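Local coordinates for protein HAD family phosphatase (Pseudomonas syringae pv. tomato, PDB 2ODA) that is of unknown function but adopts the Rossmann-like fold of the haloacid dehalogenase (HAD) superfamily, whose members are mostly phosphatases and related hydrolases, at residues 9-12 with 16-19; 22-27 with 32-37; 43-48 with 74-79; 58-63 with 114-119; 169-174 with 187-192. All coordinates share one frame; numbering follows the deposited sequence.

Contacts 1 and 2 follow each other along the chain before contact 3 opens; contacts 3 and 4 interleave, and contact 5 comes last. One parallel sheet underlies contacts 1, 3, 4 and 5, while contact 2 lies in the loop before helix 41-51. Contact 1 starts on inner strand 9-12, contact 3 lies beside edge strand 78-79 and contact 5 beside the other edge, 171-173. Contact 1 touches contacts 2, 3 and 4, with centres about 13, 10 and 10 Å away. Contacts 2 and 5, centres about 29 Å apart, lie on opposite sides of the chain's centre. Contacts 1 and 4 lie at the C-terminal ends of the strands, where HAD enzymes keep their active site; contacts 3 and 5 fasten helices to the sheet.

Contact 1 of 5, residues 9-12 with 16-19; sequences LLFG and CLVD
Leu17 lays one methyl over the Phe11 ring and sets the other against the root of the same side chain. Its CD2 stands 4.1 Å from the centroid of the Phe11 ring, 28° off the ring normal, a CH-pi contact over the face, while Leu17 CD1 comes within 3.6 Å of Phe11 CB. The two side chains cross at about a right angle, so the fork of the leucine straddles the bend between CB and ring. Cys16 approaches from another direction: its SG lies near the plane of the Phe11 ring, 4.4 Å from Phe11 CD2. Phe11 thus has a methyl on a face and a sulfur at its rim. Cys16 SG takes that place with chi1 at 175°, opposite the Cys16 backbone nitrogen. The Gly12 carbonyl is packed in between, with Gly12 O 3.3 Å from Cys16 CB and 3.4 Å from Leu17 CG.

Farther out, Leu45 and Leu48 of helix 41-51 bear on Leu17 and Phe11 respectively, Met77 and Trp57 also reach Leu17, and Ile111 of strand 109-112 touches Phe11. Thr38 OG1, from the loop before helix 41-51, bonds to Cys16 O. All four touching residues are buried. A central parallel strand running straight into a single helical turn is typical of the HAD fold, where that turn is called the squiggle. The sequence aligns with HAD motif I, DxDGTLxD, and Gly12 stands where the family usually has its nucleophilic aspartate, consistent with an unusual member of the superfamily.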
# COMPACT_ATOMS: atom_id res chain seq x y z
N LEU B 9 10.88 5.37 6.33
CA LEU B 9 10.67 4.67 7.58
C LEU B 9 9.51 5.30 8.34
O LEU B 9 9.41 6.53 8.47
CB LEU B 9 11.93 4.66 8.45
CG LEU B 9 13.24 4.08 7.88
CD1 LEU B 9 14.38 4.28 8.87
CD2 LEU B 9 13.08 2.59 7.57
N LEU B 10 8.62 4.44 8.82
CA LEU B 10 7.49 4.85 9.67
C LEU B 10 7.75 4.38 11.08
O LEU B 10 8.20 3.25 11.27
CB LEU B 10 6.20 4.21 9.17
CG LEU B 10 5.89 4.48 7.69
CD1 LEU B 10 4.55 3.81 7.34
CD2 LEU B 10 5.86 5.99 7.37
N PHE B 11 7.45 5.23 12.08
CA PHE B 11 7.65 4.86 13.49
C PHE B 11 6.38 5.09 14.28
O PHE B 11 5.74 6.13 14.14
CB PHE B 11 8.71 5.77 14.14
CG PHE B 11 10.10 5.58 13.64
CD1 PHE B 11 10.56 6.31 12.54
CD2 PHE B 11 10.97 4.71 14.29
CE1 PHE B 11 11.89 6.14 12.09
CE2 PHE B 11 12.29 4.55 13.85
CZ PHE B 11 12.74 5.28 12.75
N GLY B 12 6.03 4.16 15.15
CA GLY B 12 5.09 4.51 16.22
C GLY B 12 5.70 5.66 17.05
O GLY B 12 6.91 5.78 17.14
N CYS B 16 7.69 3.74 21.51
CA CYS B 16 8.57 3.43 20.40
C CYS B 16 9.67 4.49 20.28
O CYS B 16 10.79 4.24 20.70
CB CYS B 16 7.74 3.24 19.12
SG CYS B 16 8.67 2.99 17.61
N LEU B 17 9.36 5.67 19.74
CA LEU B 17 10.31 6.80 19.73
C LEU B 17 10.46 7.40 21.13
O LEU B 17 11.56 7.71 21.57
CB LEU B 17 9.84 7.88 18.75
CG LEU B 17 9.88 7.49 17.26
CD1 LEU B 17 9.10 8.52 16.43
CD2 LEU B 17 11.35 7.40 16.82
N VAL B 18 9.34 7.56 21.82
CA VAL B 18 9.31 8.23 23.11
C VAL B 18 8.41 7.39 24.01
O VAL B 18 7.86 6.38 23.56
CB VAL B 18 8.73 9.69 23.00
CG1 VAL B 18 9.65 10.63 22.18
CG2 VAL B 18 7.33 9.67 22.39
N ASP B 19 8.22 7.82 25.25
CA ASP B 19 7.20 7.22 26.13
C ASP B 19 7.39 5.72 26.37
O ASP B 19 6.50 4.89 26.10
CB ASP B 19 5.77 7.56 25.63
CG ASP B 19 4.70 7.14 26.63
OD1 ASP B 19 5.03 7.01 27.83
OD2 ASP B 19 3.56 6.93 26.22

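Contact 2 of 5, residues 22-27 with 32-37; sequences AQAATS and DEHAQL
His34 slides its imidazole across the backbone of the 3-10 turn that ends at Thr26, meeting Gln23 and Ala24. Gln23 CB sits over one face in a CH-pi contact, 3.8 Å from the centroid of the His34 ring and 26° off the ring normal, displaced toward the rim and nearest to NE2. The Gln23 side chain begins by pointing at the histidine, but its bend at chi2 (-71°) swings the amide off, and Gln23 NE2 bonds instead to Gly21 O. His34 CE1 comes within 3.3 Å of Gln23 O, a packing approach to an oxygen whose hydrogen bonds come from Thr26 N and Thr26 OG1. With chi1 at -62°, the imidazole of His34 stands beside its own backbone nitrogen and reaches Ala24, whose CA is 3.4 Å from His34 ND1. Ala24 N is close too, but at too poor an angle for a bond. Both segments belong to the excursion between the squiggle and helix 41-51, where HAD proteins carry their flap and, in many members, a cap domain. Asp19 holds the start of the turn: its OD1 bonds to Gln23 N and its OD2 to Ala24 N. Leu69 of helix 63-69 touches both Ala24 and His34.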
# COMPACT_ATOMS: atom_id res chain seq x y z
N ALA B 22 4.61 2.96 27.02
CA ALA B 22 3.32 3.51 26.54
C ALA B 22 2.50 4.11 27.68
O ALA B 22 1.30 3.83 27.84
CB ALA B 22 2.48 2.41 25.80
N GLN B 23 3.16 4.94 28.48
CA GLN B 23 2.52 5.50 29.69
C GLN B 23 1.53 6.60 29.41
O GLN B 23 0.67 6.90 30.26
CB GLN B 23 3.60 5.94 30.68
CG GLN B 23 4.46 4.75 31.12
CD GLN B 23 3.66 3.82 32.03
OE1 GLN B 23 3.41 4.16 33.18
NE2 GLN B 23 3.22 2.67 31.49
N ALA B 24 1.61 7.22 28.22
CA ALA B 24 0.62 8.24 27.84
C ALA B 24 -0.82 7.68 27.85
O ALA B 24 -1.79 8.43 28.03
CB ALA B 24 0.94 8.83 26.47
N ALA B 25 -0.95 6.38 27.65
CA ALA B 25 -2.25 5.71 27.75
C ALA B 25 -2.84 5.69 29.16
O ALA B 25 -3.99 5.24 29.34
CB ALA B 25 -2.16 4.28 27.19
N THR B 26 -2.07 6.12 30.17
CA THR B 26 -2.51 5.99 31.57
C THR B 26 -3.11 7.29 32.11
O THR B 26 -3.53 7.33 33.27
CB THR B 26 -1.35 5.61 32.56
OG1 THR B 26 -0.37 6.67 32.57
CG2 THR B 26 -0.68 4.26 32.20
N SER B 27 -3.09 8.35 31.31
CA SER B 27 -3.59 9.64 31.76
C SER B 27 -4.13 10.45 30.60
O SER B 27 -3.57 10.40 29.51
CB SER B 27 -2.45 10.41 32.42
OG SER B 27 -2.93 11.65 32.89
N ASP B 32 5.17 15.52 30.86
CA ASP B 32 6.49 15.81 30.29
C ASP B 32 7.48 14.63 30.41
O ASP B 32 8.39 14.52 29.60
CB ASP B 32 7.11 17.07 30.93
CG ASP B 32 6.36 18.36 30.56
OD1 ASP B 32 5.56 18.37 29.58
OD2 ASP B 32 6.58 19.38 31.24
N GLU B 33 7.29 13.77 31.41
CA GLU B 33 8.19 12.62 31.58
C GLU B 33 8.07 11.64 30.41
O GLU B 33 9.03 10.98 30.06
CB GLU B 33 7.93 11.88 32.90
CG GLU B 33 8.59 12.52 34.11
CD GLU B 33 8.30 11.77 35.41
OE1 GLU B 33 7.65 10.69 35.37
OE2 GLU B 33 8.73 12.28 36.46
N HIS B 34 6.88 11.56 29.82
CA HIS B 34 6.60 10.60 28.75
C HIS B 34 7.31 11.00 27.43
O HIS B 34 7.51 10.17 26.53
CB HIS B 34 5.10 10.55 28.49
CG HIS B 34 4.28 10.08 29.66
ND1 HIS B 34 2.90 10.10 29.63
CD2 HIS B 34 4.62 9.58 30.87
CE1 HIS B 34 2.43 9.62 30.77
NE2 HIS B 34 3.46 9.29 31.53
N ALA B 35 7.68 12.26 27.30
CA ALA B 35 8.35 12.71 26.09
C ALA B 35 9.84 12.29 26.01
O ALA B 35 10.51 12.53 24.99
CB ALA B 35 8.17 14.23 25.89
N GLN B 36 10.37 11.66 27.07
CA GLN B 36 11.75 11.18 27.05
C GLN B 36 11.86 10.19 25.88
O GLN B 36 11.01 9.32 25.72
CB GLN B 36 12.12 10.49 28.37
CG GLN B 36 13.57 9.92 28.44
CD GLN B 36 13.82 9.11 29.72
OE1 GLN B 36 13.04 9.19 30.67
NE2 GLN B 36 14.89 8.34 29.75
N LEU B 37 12.87 10.37 25.03
CA LEU B 37 13.18 9.36 24.01
C LEU B 37 13.55 7.99 24.58
O LEU B 37 14.17 7.90 25.64
CB LEU B 37 14.34 9.86 23.15
CG LEU B 37 14.01 11.09 22.31
CD1 LEU B 37 15.32 11.88 22.00
CD2 LEU B 37 13.29 10.72 21.03

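Contact 3 of 5, residues 43-48 with 74-79; sequences NALKAL and NDWMIA
In the Rossmann-like core, helix 41-51 is the crossover of the beta-alpha-beta unit linking strand 9-12 to strand 55-58, and here its Leu45 and Leu48 meet Trp76 and Met77, which lead into edge strand 78-79. The side chains meet through apolar atoms alone. Trp76 turns the benzo end of its indole toward the helix, so that CZ2 and CH2 do the touching. Leu45 CD2 lies in the plane of the indole, at its edge, 3.9 Å from Trp76 CZ2, and Leu45 CB follows at 4.0 Å from the same atom. The leucine and the indole run at about a right angle to each other. Along the helix, one turn on, Leu48 CB is 4.2 Å from Trp76 CH2.

Trp76 holds the indole in the crowded position between its own backbone nitrogen and carbonyl carbon (chi1 69°), and this sends the ring across toward the helix. Cys55 of strand 55-58 and Arg49 of the helix also touch that side chain. Leu48 reaches inward to Leu9 of strand 9-12, and Met77 to Cys55 and Trp57, so the leucines and the methionine join one buried layer between helix and sheet, while Trp76 is itself partly exposed. The chain continues straight into backbone bonds between Ile78 and both Cys55 and Trp57, which add the edge strand to the sheet.

Met77, present as selenomethionine, is extended as far as SE and then bends at chi3 (-54°), which brings its terminal CE to 3.8 Å from Leu45 CD2.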
# COMPACT_ATOMS: atom_id res chain seq x y z
N ASN B 43 20.82 8.05 19.07
CA ASN B 43 21.82 7.43 18.20
C ASN B 43 21.18 7.05 16.83
O ASN B 43 21.67 7.47 15.76
CB ASN B 43 22.40 6.20 18.94
CG ASN B 43 23.60 5.58 18.25
OD1 ASN B 43 23.60 5.37 17.05
ND2 ASN B 43 24.63 5.24 19.04
N ALA B 44 20.09 6.27 16.87
CA ALA B 44 19.43 5.87 15.62
C ALA B 44 18.96 7.09 14.81
O ALA B 44 19.13 7.14 13.58
CB ALA B 44 18.23 4.94 15.91
N LEU B 45 18.36 8.07 15.49
CA LEU B 45 17.75 9.21 14.80
C LEU B 45 18.78 10.18 14.23
O LEU B 45 18.52 10.81 13.21
CB LEU B 45 16.75 9.93 15.69
CG LEU B 45 15.53 9.10 16.11
CD1 LEU B 45 14.67 9.97 17.02
CD2 LEU B 45 14.74 8.58 14.91
N LYS B 46 19.95 10.30 14.87
CA LYS B 46 21.03 11.11 14.26
C LYS B 46 21.44 10.55 12.92
O LYS B 46 21.50 11.31 11.96
CB LYS B 46 22.25 11.27 15.16
CG LYS B 46 23.39 11.96 14.38
CD LYS B 46 24.50 12.46 15.28
CE LYS B 46 25.62 13.06 14.38
NZ LYS B 46 25.18 14.32 13.76
N ALA B 47 21.68 9.23 12.85
CA ALA B 47 22.09 8.56 11.61
C ALA B 47 21.04 8.79 10.53
O ALA B 47 21.38 9.18 9.39
CB ALA B 47 22.30 7.08 11.84
N LEU B 48 19.77 8.61 10.89
CA LEU B 48 18.69 8.75 9.92
C LEU B 48 18.50 10.18 9.44
O LEU B 48 18.35 10.45 8.24
CB LEU B 48 17.37 8.21 10.49
CG LEU B 48 17.33 6.72 10.79
CD1 LEU B 48 16.00 6.37 11.52
CD2 LEU B 48 17.53 5.89 9.50
N ASN B 74 9.94 16.67 16.32
CA ASN B 74 9.23 17.52 15.37
C ASN B 74 10.10 18.54 14.61
O ASN B 74 9.59 19.25 13.76
CB ASN B 74 7.98 18.19 15.98
CG ASN B 74 8.30 19.19 17.07
OD1 ASN B 74 9.33 19.87 17.04
ND2 ASN B 74 7.41 19.30 18.05
N ASP B 75 11.39 18.62 14.95
CA ASP B 75 12.34 19.45 14.21
C ASP B 75 12.43 18.95 12.75
O ASP B 75 12.67 19.74 11.84
CB ASP B 75 13.76 19.38 14.85
CG ASP B 75 13.92 20.25 16.12
OD1 ASP B 75 13.42 21.40 16.17
OD2 ASP B 75 14.59 19.79 17.08
N TRP B 76 12.22 17.65 12.51
CA TRP B 76 12.53 17.06 11.21
C TRP B 76 11.62 15.92 10.79
O TRP B 76 11.54 15.57 9.60
CB TRP B 76 13.99 16.60 11.21
CG TRP B 76 14.23 15.42 12.11
CD1 TRP B 76 14.33 15.42 13.48
CD2 TRP B 76 14.37 14.06 11.70
NE1 TRP B 76 14.52 14.13 13.95
CE2 TRP B 76 14.57 13.28 12.87
CE3 TRP B 76 14.36 13.41 10.44
CZ2 TRP B 76 14.76 11.89 12.81
CZ3 TRP B 76 14.55 12.03 10.40
CH2 TRP B 76 14.75 11.29 11.58
N MSE B 77 10.96 15.28 11.75
CA MSE B 77 10.13 14.14 11.40
C MSE B 77 8.69 14.59 11.20
O MSE B 77 8.16 15.36 11.99
CB MSE B 77 10.22 13.03 12.47
CG MSE B 77 9.65 11.71 11.99
SE MSE B 77 9.68 10.32 13.36
CE MSE B 77 11.57 10.42 13.82
N ILE B 78 8.08 14.08 10.13
CA ILE B 78 6.70 14.35 9.73
C ILE B 78 5.72 13.69 10.70
O ILE B 78 5.93 12.55 11.09
CB ILE B 78 6.47 13.79 8.27
CG1 ILE B 78 7.41 14.48 7.25
CG2 ILE B 78 5.00 13.85 7.83
CD1 ILE B 78 7.46 16.02 7.32
N ALA B 79 4.66 14.40 11.11
CA ALA B 79 3.53 13.76 11.78
C ALA B 79 2.60 13.15 10.72
O ALA B 79 2.03 13.89 9.92
CB ALA B 79 2.79 14.77 12.63

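Contact 4 of 5, residues 58-63 with 114-119; sequences IDELPE and DPRLLQ
Glu60 presents its carboxylate end-on to the Arg116 guanidinium, overlapping it at the edge in a two-pronged salt bridge. Arg116 NH1 reaches Glu60 OE2 at 2.8 Å and Arg116 NH2 reaches Glu60 OE1 at 2.9 Å; NH1 adds a weak bond to OE1. Both oxygens lie close to the guanidinium plane; OE1 uses its syn lone pair, OE2 is met on its syn side but out of the carboxylate plane, and the two flat groups are turned 30° apart. A bend at chi3 (58°) turns the arginine head round to the glutamate. Trp87 touches both partners of this exposed pair. Deeper down, Ile58 CG2 packs on Leu117 CD1 at 3.7 Å.

Both backbones are shaped by an aspartate. Asp114 OD1 caps helix 115-123, accepting from Arg116 N at 2.8 Å and weakly from Leu117 N. Asp59 OD1 takes Glu60 N at 2.7 Å and also Leu61 N, an Asx turn, while its OD2 bonds to Ser14 N. The contact joins the C-terminal ends of strands 55-58 and 109-112, which flank strand 9-12 in the sheet and probably correspond to HAD motifs II and IV, with Asp114 matching the first aspartate of motif IV.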
# COMPACT_ATOMS: atom_id res chain seq x y z
N ILE B 58 3.62 7.77 13.56
CA ILE B 58 2.21 7.40 13.55
C ILE B 58 1.76 7.16 14.98
O ILE B 58 2.45 6.49 15.74
CB ILE B 58 2.00 6.08 12.77
CG1 ILE B 58 2.33 6.30 11.30
CG2 ILE B 58 0.57 5.54 12.96
CD1 ILE B 58 2.33 5.02 10.48
N ASP B 59 0.60 7.68 15.33
CA ASP B 59 -0.02 7.28 16.60
C ASP B 59 -1.55 7.35 16.54
O ASP B 59 -2.13 7.73 15.50
CB ASP B 59 0.57 8.07 17.78
CG ASP B 59 0.69 7.22 19.04
OD1 ASP B 59 -0.35 6.78 19.58
OD2 ASP B 59 1.82 6.97 19.50
N GLU B 60 -2.21 6.94 17.63
CA GLU B 60 -3.67 7.02 17.70
C GLU B 60 -4.11 7.81 18.93
O GLU B 60 -5.30 8.09 19.10
CB GLU B 60 -4.28 5.62 17.70
CG GLU B 60 -3.86 4.77 18.90
CD GLU B 60 -4.62 3.46 19.04
OE1 GLU B 60 -5.42 3.10 18.14
OE2 GLU B 60 -4.40 2.77 20.07
N LEU B 61 -3.16 8.19 19.78
CA LEU B 61 -3.50 8.98 20.97
C LEU B 61 -4.18 10.27 20.56
O LEU B 61 -3.93 10.77 19.46
CB LEU B 61 -2.25 9.30 21.80
CG LEU B 61 -1.54 8.14 22.51
CD1 LEU B 61 -0.11 8.53 22.79
CD2 LEU B 61 -2.23 7.75 23.79
N PRO B 62 -5.03 10.83 21.45
CA PRO B 62 -5.58 12.16 21.19
C PRO B 62 -4.48 13.16 20.93
O PRO B 62 -3.38 13.02 21.47
CB PRO B 62 -6.26 12.51 22.52
CG PRO B 62 -6.59 11.23 23.16
CD PRO B 62 -5.53 10.25 22.72
N GLU B 63 -4.79 14.19 20.14
CA GLU B 63 -3.84 15.26 19.79
C GLU B 63 -3.23 15.93 21.04
O GLU B 63 -2.04 16.28 21.04
CB GLU B 63 -4.56 16.30 18.92
CG GLU B 63 -3.69 17.42 18.34
CD GLU B 63 -3.36 18.52 19.34
OE1 GLU B 63 -4.18 18.79 20.23
OE2 GLU B 63 -2.28 19.14 19.21
N ASP B 114 3.80 -1.98 19.17
CA ASP B 114 2.36 -2.12 19.41
C ASP B 114 1.75 -3.10 18.41
O ASP B 114 1.82 -2.87 17.20
CB ASP B 114 1.64 -0.75 19.28
CG ASP B 114 0.15 -0.83 19.63
OD1 ASP B 114 -0.51 -1.77 19.19
OD2 ASP B 114 -0.36 0.05 20.30
N PRO B 115 1.17 -4.20 18.91
CA PRO B 115 0.69 -5.25 18.00
C PRO B 115 -0.34 -4.77 17.00
O PRO B 115 -0.40 -5.30 15.89
CB PRO B 115 0.06 -6.28 18.94
CG PRO B 115 0.70 -6.06 20.23
CD PRO B 115 0.93 -4.58 20.32
N ARG B 116 -1.14 -3.79 17.40
CA ARG B 116 -2.20 -3.24 16.54
C ARG B 116 -1.65 -2.38 15.41
O ARG B 116 -2.10 -2.48 14.25
CB ARG B 116 -3.22 -2.46 17.36
CG ARG B 116 -4.12 -3.38 18.21
CD ARG B 116 -5.07 -2.57 19.11
NE ARG B 116 -5.91 -1.66 18.31
CZ ARG B 116 -5.79 -0.34 18.36
NH1 ARG B 116 -4.89 0.19 19.18
NH2 ARG B 116 -6.55 0.46 17.62
N LEU B 117 -0.68 -1.54 15.73
CA LEU B 117 -0.01 -0.77 14.69
C LEU B 117 0.86 -1.66 13.80
O LEU B 117 0.86 -1.49 12.57
CB LEU B 117 0.77 0.39 15.31
CG LEU B 117 1.67 1.18 14.34
CD1 LEU B 117 0.89 1.82 13.16
CD2 LEU B 117 2.44 2.24 15.15
N LEU B 118 1.61 -2.59 14.38
CA LEU B 118 2.33 -3.57 13.58
C LEU B 118 1.42 -4.33 12.62
O LEU B 118 1.77 -4.55 11.46
CB LEU B 118 3.11 -4.55 14.46
CG LEU B 118 4.27 -3.85 15.19
CD1 LEU B 118 4.71 -4.71 16.37
CD2 LEU B 118 5.43 -3.57 14.20
N GLN B 119 0.25 -4.74 13.11
CA GLN B 119 -0.75 -5.37 12.25
C GLN B 119 -1.19 -4.46 11.09
O GLN B 119 -1.38 -4.93 9.96
CB GLN B 119 -1.97 -5.81 13.07
CG GLN B 119 -2.96 -6.73 12.28
CD GLN B 119 -2.33 -8.04 11.86
OE1 GLN B 119 -2.01 -8.87 12.70
NE2 GLN B 119 -2.13 -8.24 10.57

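Contact 5 of 5, residues 169-174 with 187-192; sequences VHSVID and ALRRSK
Arg189 reaches from its helix to the backbone of His170 and meets the carbonyl oxygen with the end of its guanidinium. Two nitrogens converge on one atom: Arg189 NH1 stands 3.0 Å and Arg189 NH2 3.2 Å from His170 O. The oxygen is in the guanidinium plane, at its edge, but seen from the peptide the two donors come from the same face. NH1 stands 46° above the carbonyl plane, off the lone pairs, and NH2 is tilted from it by less; the NH1 bond is nevertheless the straighter. The arginine chain gets there by a bend at chi3 (63°), which turns the guanidinium toward the strand. NH2 then lies near the plane of the imidazole, at its edge, and 3.9 Å from His170 CB. Ser171, the first residue of the strand, brings OG to 3.1 Å from Arg189 NH1.

This joins the C-terminal helix 179-191 to strand 171-173, the last strand of the parallel sheet of the Rossmann-like core. Earlier in the helix, Cys182 and Ile186 pack on Ser171.

The imidazole of His170 is held at both nitrogens, ND1 by Thr128 N and NE2 by Pro196 OXT, the carboxyl end of the chain; its ring also meets that of Trp127, with the planes at about 60°. The guanidinium has another anchor, since Arg189 NE makes a salt bridge to Glu194 OE1. At the end of the helix, Ser191 OG bonds in the carbonyl plane to Leu188 O at 2.6 Å.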
# COMPACT_ATOMS: atom_id res chain seq x y z
N VAL B 169 5.63 -10.33 12.28
CA VAL B 169 6.67 -9.28 12.19
C VAL B 169 7.98 -9.87 11.66
O VAL B 169 8.31 -11.02 11.96
CB VAL B 169 6.87 -8.63 13.58
CG1 VAL B 169 8.11 -7.73 13.64
CG2 VAL B 169 5.62 -7.88 13.99
N HIS B 170 8.73 -9.08 10.89
CA HIS B 170 9.87 -9.56 10.13
C HIS B 170 11.18 -9.68 10.93
O HIS B 170 12.00 -10.58 10.67
CB HIS B 170 10.04 -8.66 8.91
CG HIS B 170 8.89 -8.74 7.96
ND1 HIS B 170 7.88 -7.79 7.93
CD2 HIS B 170 8.54 -9.69 7.06
CE1 HIS B 170 6.99 -8.14 7.02
NE2 HIS B 170 7.36 -9.28 6.48
N SER B 171 11.39 -8.77 11.88
CA SER B 171 12.56 -8.79 12.75
C SER B 171 12.16 -8.15 14.07
O SER B 171 11.35 -7.24 14.08
CB SER B 171 13.73 -7.97 12.16
OG SER B 171 14.13 -8.44 10.88
N VAL B 172 12.73 -8.64 15.18
CA VAL B 172 12.53 -8.03 16.49
C VAL B 172 13.87 -7.67 17.11
O VAL B 172 14.81 -8.48 17.11
CB VAL B 172 11.72 -8.95 17.48
CG1 VAL B 172 11.49 -8.22 18.82
CG2 VAL B 172 10.35 -9.36 16.89
N ILE B 173 13.93 -6.46 17.67
CA ILE B 173 15.11 -5.93 18.32
C ILE B 173 14.75 -5.36 19.70
O ILE B 173 13.59 -5.05 19.97
CB ILE B 173 15.82 -4.84 17.45
CG1 ILE B 173 14.84 -3.70 17.07
CG2 ILE B 173 16.46 -5.52 16.21
CD1 ILE B 173 15.47 -2.49 16.34
N ASP B 174 15.77 -5.21 20.54
CA ASP B 174 15.56 -4.85 21.94
C ASP B 174 15.26 -3.35 22.10
O ASP B 174 14.57 -2.95 23.05
CB ASP B 174 16.81 -5.13 22.75
CG ASP B 174 17.04 -6.61 23.04
OD1 ASP B 174 16.21 -7.49 22.69
OD2 ASP B 174 18.12 -6.88 23.63
N ALA B 187 17.95 -5.48 4.51
CA ALA B 187 18.42 -5.16 3.15
C ALA B 187 19.06 -6.39 2.49
O ALA B 187 18.82 -6.65 1.31
CB ALA B 187 19.41 -3.99 3.19
N LEU B 188 19.85 -7.15 3.27
CA LEU B 188 20.45 -8.41 2.84
C LEU B 188 19.40 -9.44 2.48
O LEU B 188 19.46 -10.04 1.41
CB LEU B 188 21.40 -8.97 3.92
CG LEU B 188 22.28 -10.22 3.65
CD1 LEU B 188 23.18 -10.08 2.38
CD2 LEU B 188 23.15 -10.55 4.90
N ARG B 189 18.42 -9.64 3.36
CA ARG B 189 17.24 -10.49 3.01
C ARG B 189 16.57 -10.08 1.69
O ARG B 189 16.31 -10.93 0.82
CB ARG B 189 16.22 -10.55 4.17
CG ARG B 189 16.73 -11.37 5.33
CD ARG B 189 16.08 -11.00 6.67
NE ARG B 189 14.64 -11.25 6.65
CZ ARG B 189 13.84 -11.11 7.69
NH1 ARG B 189 14.34 -10.76 8.86
NH2 ARG B 189 12.53 -11.36 7.56
N ARG B 190 16.36 -8.78 1.51
CA ARG B 190 15.80 -8.24 0.26
C ARG B 190 16.67 -8.56 -0.95
O ARG B 190 16.14 -8.88 -2.03
CB ARG B 190 15.60 -6.72 0.36
CG ARG B 190 14.42 -6.34 1.28
CD ARG B 190 14.25 -4.84 1.39
NE ARG B 190 13.99 -4.22 0.09
CZ ARG B 190 14.27 -2.95 -0.20
NH1 ARG B 190 14.79 -2.16 0.72
NH2 ARG B 190 14.02 -2.46 -1.41
N SER B 191 17.99 -8.50 -0.76
CA SER B 191 18.95 -8.78 -1.82
C SER B 191 18.83 -10.24 -2.27
O SER B 191 19.14 -10.56 -3.41
CB SER B 191 20.38 -8.43 -1.37
OG SER B 191 20.97 -9.48 -0.60
N LYS B 192 18.36 -11.10 -1.36
CA LYS B 192 18.16 -12.53 -1.62
C LYS B 192 16.75 -12.85 -2.11
O LYS B 192 16.33 -14.01 -2.15
CB LYS B 192 18.48 -13.36 -0.36
CG LYS B 192 19.92 -13.21 0.11
CD LYS B 192 20.13 -13.79 1.51
CE LYS B 192 21.60 -13.62 1.91
NZ LYS B 192 21.99 -14.46 3.07